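PDB 3KK7: putative cell invasion protein with MAC/Perforin domain from Bacteroides thetaiotaomicron VPI-5482, which is of unknown function but carries a MACPF domain, the fold of the membrane-attack complex and perforin, consistent with a role in cell invasion or membrane attack. Local coordinates for residues A[244-256]-A[270-284]. Sequence-based numbering, arbitrary orientation.
Sequences DVAINASYEWKNK and GNLSIGTKRENSETI
Leu272 lays CD1 over one face of the Trp253 indole, a CH-pi contact 4.3 Å from CD1 to the centroid of the five-membered ring, while CB of Lys256 covers a ring face above its centre. Trp253, Leu272, Tyr251 and Ile274 share one sheet face by their places in the strands, the face that packs on the long central strands through Ile164, Leu162 and Tyr293; with CG anti to the backbone N (chi1 -160°), the indole turns a face to Leu272 CD1. Between the helices, Ala246 CB meets Ile284 CG1, and the methyl groups Val245 CG1 and Thr283 CG2 touch at 3.6 Å. The strands 251-254 and 271-274 that carry Trp253 and Leu272 are joined by paired backbone bonds, Glu252 with Ser273 and Lys254 with Asn271, and Gly275 N extends the pairing to Ser250 O at 2.8 Å. Asn280 ND2 donates to a lone pair of Ala249 O at 2.7 Å, with that oxygen close to the amide plane. Replacing Asn280 by an alanine is likely to deprive Ala249 O of this in-plane donor, leaving it the longer bond from a water. On the other sheet face, Lys254 NZ reaches Glu252 OE1 in a 3.4 Å salt bridge, and a water links that carboxylate to Ser273 OG. Segments 244-249 and 278-284 of the two helices run antiparallel (164°) at the strand end away from the disordered connection, and strand 318-319 pairs beside 271-274; such a helical cluster beside the bent central sheet is consistent with a transmembrane-hairpin region of the MACPF fold.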
loop_
_atom_site.group_PDB
_atom_site.type_symbol
_atom_site.label_atom_id
_atom_site.label_comp_id
_atom_site.label_asym_id
_atom_site.label_seq_id
_atom_site.Cartn_x
_atom_site.Cartn_y
_atom_site.Cartn_z
ATOM N N ASP A 244 -4.141 -17.713 -27.356
ATOM C CA ASP A 244 -5.580 -17.461 -27.409
ATOM C C ASP A 244 -6.343 -18.687 -27.967
ATOM O O ASP A 244 -7.374 -19.080 -27.428
ATOM C CB ASP A 244 -5.893 -16.237 -28.302
ATOM C CG ASP A 244 -5.548 -14.900 -27.663
ATOM O OD1 ASP A 244 -5.193 -14.807 -26.464
ATOM O OD2 ASP A 244 -5.633 -13.905 -28.389
ATOM N N VAL A 245 -5.829 -19.285 -29.038
ATOM C CA VAL A 245 -6.484 -20.434 -29.683
ATOM C C VAL A 245 -6.328 -21.661 -28.820
ATOM O O VAL A 245 -7.276 -22.450 -28.682
ATOM C CB VAL A 245 -5.870 -20.741 -31.071
ATOM C CG1 VAL A 245 -6.502 -21.992 -31.707
ATOM C CG2 VAL A 245 -6.008 -19.526 -32.009
ATOM N N ALA A 246 -5.144 -21.821 -28.224
ATOM C CA ALA A 246 -4.868 -23.009 -27.435
ATOM C C ALA A 246 -5.719 -23.029 -26.174
ATOM O O ALA A 246 -6.405 -24.013 -25.884
ATOM C CB ALA A 246 -3.421 -23.096 -27.091
ATOM N N ILE A 247 -5.683 -21.936 -25.422
ATOM C CA ILE A 247 -6.505 -21.835 -24.215
ATOM C C ILE A 247 -7.935 -22.216 -24.532
ATOM O O ILE A 247 -8.527 -23.045 -23.866
ATOM C CB ILE A 247 -6.519 -20.418 -23.616
ATOM C CG1 ILE A 247 -5.163 -20.118 -22.953
ATOM C CG2 ILE A 247 -7.677 -20.300 -22.580
ATOM C CD1 ILE A 247 -5.008 -18.647 -22.453
ATOM N N ASN A 248 -8.458 -21.623 -25.597
ATOM C CA ASN A 248 -9.834 -21.831 -25.995
ATOM C C ASN A 248 -10.152 -23.250 -26.475
ATOM O O ASN A 248 -11.305 -23.663 -26.411
ATOM C CB ASN A 248 -10.233 -20.790 -27.030
ATOM C CG ASN A 248 -11.538 -20.117 -26.691
ATOM O OD1 ASN A 248 -11.721 -19.606 -25.557
ATOM N ND2 ASN A 248 -12.459 -20.074 -27.671
ATOM N N ALA A 249 -9.160 -24.000 -26.939
ATOM C CA ALA A 249 -9.377 -25.403 -27.296
ATOM C C ALA A 249 -9.087 -26.361 -26.139
ATOM O O ALA A 249 -9.217 -27.578 -26.300
ATOM C CB ALA A 249 -8.524 -25.794 -28.502
ATOM N N SER A 250 -8.728 -25.822 -24.974
ATOM C CA SER A 250 -8.167 -26.633 -23.892
ATOM C C SER A 250 -9.027 -26.778 -22.666
ATOM O O SER A 250 -8.542 -27.237 -21.635
ATOM C CB SER A 250 -6.817 -26.063 -23.473
ATOM O OG SER A 250 -5.888 -26.298 -24.507
ATOM N N TYR A 251 -10.296 -26.394 -22.755
ATOM C CA TYR A 251 -11.200 -26.664 -21.660
ATOM C C TYR A 251 -12.585 -26.843 -22.206
ATOM O O TYR A 251 -12.842 -26.504 -23.337
ATOM C CB TYR A 251 -11.123 -25.561 -20.607
ATOM C CG TYR A 251 -11.867 -24.333 -20.972
ATOM C CD1 TYR A 251 -11.271 -23.347 -21.746
ATOM C CD2 TYR A 251 -13.182 -24.146 -20.552
ATOM C CE1 TYR A 251 -11.953 -22.200 -22.105
ATOM C CE2 TYR A 251 -13.888 -22.994 -20.911
ATOM C CZ TYR A 251 -13.263 -22.026 -21.691
ATOM O OH TYR A 251 -13.939 -20.887 -22.046
ATOM N N GLU A 252 -13.472 -27.405 -21.406
ATOM C CA GLU A 252 -14.836 -27.576 -21.824
ATOM C C GLU A 252 -15.793 -27.255 -20.684
ATOM O O GLU A 252 -15.688 -27.811 -19.599
ATOM C CB GLU A 252 -15.063 -28.997 -22.333
ATOM C CG GLU A 252 -16.202 -29.077 -23.323
ATOM C CD GLU A 252 -16.533 -30.496 -23.731
ATOM O OE1 GLU A 252 -16.991 -31.264 -22.857
ATOM O OE2 GLU A 252 -16.342 -30.831 -24.918
ATOM N N TRP A 253 -16.712 -26.333 -20.937
ATOM C CA TRP A 253 -17.812 -26.067 -20.025
ATOM C C TRP A 253 -19.114 -26.322 -20.802
ATOM O O TRP A 253 -19.561 -25.462 -21.558
ATOM C CB TRP A 253 -17.732 -24.633 -19.482
ATOM C CG TRP A 253 -18.511 -24.397 -18.207
ATOM C CD1 TRP A 253 -19.422 -25.239 -17.625
ATOM C CD2 TRP A 253 -18.486 -23.219 -17.387
ATOM N NE1 TRP A 253 -19.937 -24.669 -16.485
ATOM C CE2 TRP A 253 -19.380 -23.435 -16.313
ATOM C CE3 TRP A 253 -17.778 -22.015 -17.441
ATOM C CZ2 TRP A 253 -19.594 -22.496 -15.316
ATOM C CZ3 TRP A 253 -17.990 -21.078 -16.444
ATOM C CH2 TRP A 253 -18.889 -21.329 -15.390
ATOM N N LYS A 254 -19.676 -27.528 -20.661
ATOM C CA LYS A 254 -20.980 -27.860 -21.259
ATOM C C LYS A 254 -22.092 -27.370 -20.354
ATOM O O LYS A 254 -22.049 -27.630 -19.155
ATOM C CB LYS A 254 -21.181 -29.361 -21.391
ATOM C CG LYS A 254 -20.300 -30.078 -22.383
ATOM C CD LYS A 254 -21.001 -31.371 -22.879
ATOM C CE LYS A 254 -20.031 -32.517 -23.043
ATOM N NZ LYS A 254 -19.644 -33.040 -21.702
ATOM N N ASN A 255 -23.095 -26.699 -20.919
ATOM C CA ASN A 255 -24.293 -26.286 -20.157
ATOM C C ASN A 255 -23.943 -25.369 -18.972
ATOM O O ASN A 255 -24.276 -25.682 -17.829
ATOM C CB ASN A 255 -25.086 -27.525 -19.653
ATOM C CG ASN A 255 -25.127 -28.677 -20.678
ATOM O OD1 ASN A 255 -25.780 -28.585 -21.722
ATOM N ND2 ASN A 255 -24.435 -29.774 -20.363
ATOM N N LYS A 256 -23.298 -24.233 -19.249
ATOM C CA LYS A 256 -22.736 -23.363 -18.187
ATOM C C LYS A 256 -23.809 -22.566 -17.407
ATOM O O LYS A 256 -23.828 -21.331 -17.404
ATOM C CB LYS A 256 -21.594 -22.464 -18.734
ATOM C CG LYS A 256 -21.988 -21.171 -19.483
ATOM C CD LYS A 256 -20.960 -20.747 -20.555
ATOM C CE LYS A 256 -19.626 -20.275 -19.989
ATOM N NZ LYS A 256 -19.546 -18.795 -19.734
ATOM N N GLY A 270 -24.138 -29.168 -15.318
ATOM C CA GLY A 270 -23.058 -28.860 -16.262
ATOM C C GLY A 270 -21.784 -29.673 -16.022
ATOM O O GLY A 270 -21.544 -30.132 -14.905
ATOM N N ASN A 271 -20.983 -29.870 -17.070
ATOM C CA ASN A 271 -19.726 -30.611 -16.980
ATOM C C ASN A 271 -18.592 -29.658 -17.234
ATOM O O ASN A 271 -18.671 -28.829 -18.133
ATOM C CB ASN A 271 -19.664 -31.737 -18.017
ATOM C CG ASN A 271 -20.070 -33.097 -17.446
ATOM O OD1 ASN A 271 -19.224 -34.004 -17.337
ATOM N ND2 ASN A 271 -21.349 -33.256 -17.093
ATOM N N LEU A 272 -17.538 -29.760 -16.438
ATOM C CA LEU A 272 -16.380 -28.881 -16.589
ATOM C C LEU A 272 -15.066 -29.685 -16.569
ATOM O O LEU A 272 -14.824 -30.505 -15.675
ATOM C CB LEU A 272 -16.382 -27.792 -15.502
ATOM C CG LEU A 272 -15.204 -26.809 -15.522
ATOM C CD1 LEU A 272 -15.268 -25.978 -16.780
ATOM C CD2 LEU A 272 -15.176 -25.930 -14.282
ATOM N N SER A 273 -14.215 -29.446 -17.553
ATOM C CA SER A 273 -12.924 -30.113 -17.568
ATOM C C SER A 273 -11.929 -29.266 -18.277
ATOM O O SER A 273 -12.287 -28.496 -19.169
ATOM C CB SER A 273 -13.007 -31.464 -18.261
ATOM O OG SER A 273 -13.340 -31.314 -19.627
ATOM N N ILE A 274 -10.674 -29.419 -17.866
ATOM C CA ILE A 274 -9.544 -28.741 -18.507
ATOM C C ILE A 274 -8.628 -29.826 -19.080
ATOM O O ILE A 274 -8.555 -30.925 -18.523
ATOM C CB ILE A 274 -8.809 -27.849 -17.511
ATOM C CG1 ILE A 274 -7.764 -27.001 -18.199
ATOM C CG2 ILE A 274 -8.164 -28.684 -16.421
ATOM C CD1 ILE A 274 -7.154 -25.962 -17.243
ATOM N N GLY A 275 -7.956 -29.513 -20.189
ATOM C CA GLY A 275 -7.113 -30.466 -20.914
ATOM C C GLY A 275 -7.713 -30.737 -22.281
ATOM O O GLY A 275 -8.917 -30.626 -22.461
ATOM N N THR A 276 -6.883 -31.058 -23.262
ATOM C CA THR A 276 -7.372 -31.420 -24.585
ATOM C C THR A 276 -7.286 -32.941 -24.742
ATOM O O THR A 276 -6.618 -33.621 -23.959
ATOM C CB THR A 276 -6.519 -30.762 -25.676
ATOM O OG1 THR A 276 -5.148 -31.101 -25.464
ATOM C CG2 THR A 276 -6.635 -29.282 -25.627
ATOM N N LYS A 277 -7.979 -33.478 -25.735
ATOM C CA LYS A 277 -7.729 -34.845 -26.177
ATOM C C LYS A 277 -7.894 -34.848 -27.672
ATOM O O LYS A 277 -8.254 -33.828 -28.271
ATOM C CB LYS A 277 -8.683 -35.858 -25.526
ATOM N N ARG A 278 -7.583 -35.984 -28.268
ATOM C CA ARG A 278 -7.869 -36.255 -29.675
ATOM C C ARG A 278 -7.789 -35.009 -30.614
ATOM O O ARG A 278 -6.721 -34.414 -30.750
ATOM C CB ARG A 278 -9.225 -37.002 -29.782
ATOM N N GLU A 279 -8.916 -34.622 -31.234
ATOM C CA GLU A 279 -8.939 -33.587 -32.296
ATOM C C GLU A 279 -8.371 -32.275 -31.798
ATOM O O GLU A 279 -7.497 -31.675 -32.454
ATOM C CB GLU A 279 -10.360 -33.380 -32.827
ATOM N N ASN A 280 -8.812 -31.860 -30.611
ATOM C CA ASN A 280 -8.285 -30.626 -30.016
ATOM C C ASN A 280 -6.774 -30.612 -29.755
ATOM O O ASN A 280 -6.186 -29.527 -29.634
ATOM C CB ASN A 280 -9.035 -30.248 -28.729
ATOM C CG ASN A 280 -10.369 -29.586 -29.010
ATOM O OD1 ASN A 280 -11.180 -30.110 -29.754
ATOM N ND2 ASN A 280 -10.595 -28.439 -28.417
ATOM N N SER A 281 -6.142 -31.782 -29.662
ATOM C CA SER A 281 -4.716 -31.819 -29.350
ATOM C C SER A 281 -3.871 -31.367 -30.530
ATOM O O SER A 281 -2.879 -30.670 -30.351
ATOM C CB SER A 281 -4.295 -33.186 -28.813
ATOM O OG SER A 281 -4.721 -33.293 -27.451
ATOM N N GLU A 282 -4.303 -31.724 -31.733
ATOM C CA GLU A 282 -3.696 -31.221 -32.969
ATOM C C GLU A 282 -3.709 -29.683 -33.031
ATOM O O GLU A 282 -2.726 -29.073 -33.442
ATOM C CB GLU A 282 -4.441 -31.801 -34.161
ATOM C CG GLU A 282 -3.681 -31.780 -35.472
ATOM C CD GLU A 282 -3.941 -33.052 -36.308
ATOM O OE1 GLU A 282 -3.779 -34.177 -35.749
ATOM O OE2 GLU A 282 -4.300 -32.924 -37.509
ATOM N N THR A 283 -4.800 -29.050 -32.601
ATOM C CA THR A 283 -4.857 -27.586 -32.525
ATOM C C THR A 283 -3.674 -27.006 -31.742
ATOM O O THR A 283 -3.226 -25.895 -32.017
ATOM C CB THR A 283 -6.151 -27.092 -31.815
ATOM O OG1 THR A 283 -7.295 -27.568 -32.514
ATOM C CG2 THR A 283 -6.223 -25.563 -31.764
ATOM N N ILE A 284 -3.202 -27.748 -30.746
ATOM C CA ILE A 284 -2.155 -27.276 -29.853
ATOM C C ILE A 284 -0.786 -27.605 -30.399
ATOM O O ILE A 284 0.069 -26.744 -30.537
ATOM C CB ILE A 284 -2.337 -27.880 -28.443
ATOM C CG1 ILE A 284 -3.509 -27.182 -27.750
ATOM C CG2 ILE A 284 -1.089 -27.721 -27.613
ATOM C CD1 ILE A 284 -4.066 -27.963 -26.646
HETATM O O HOH W 1 -11.182 -29.599 -24.748
HETATM O O HOH W 2 -16.601 -30.863 -19.690
#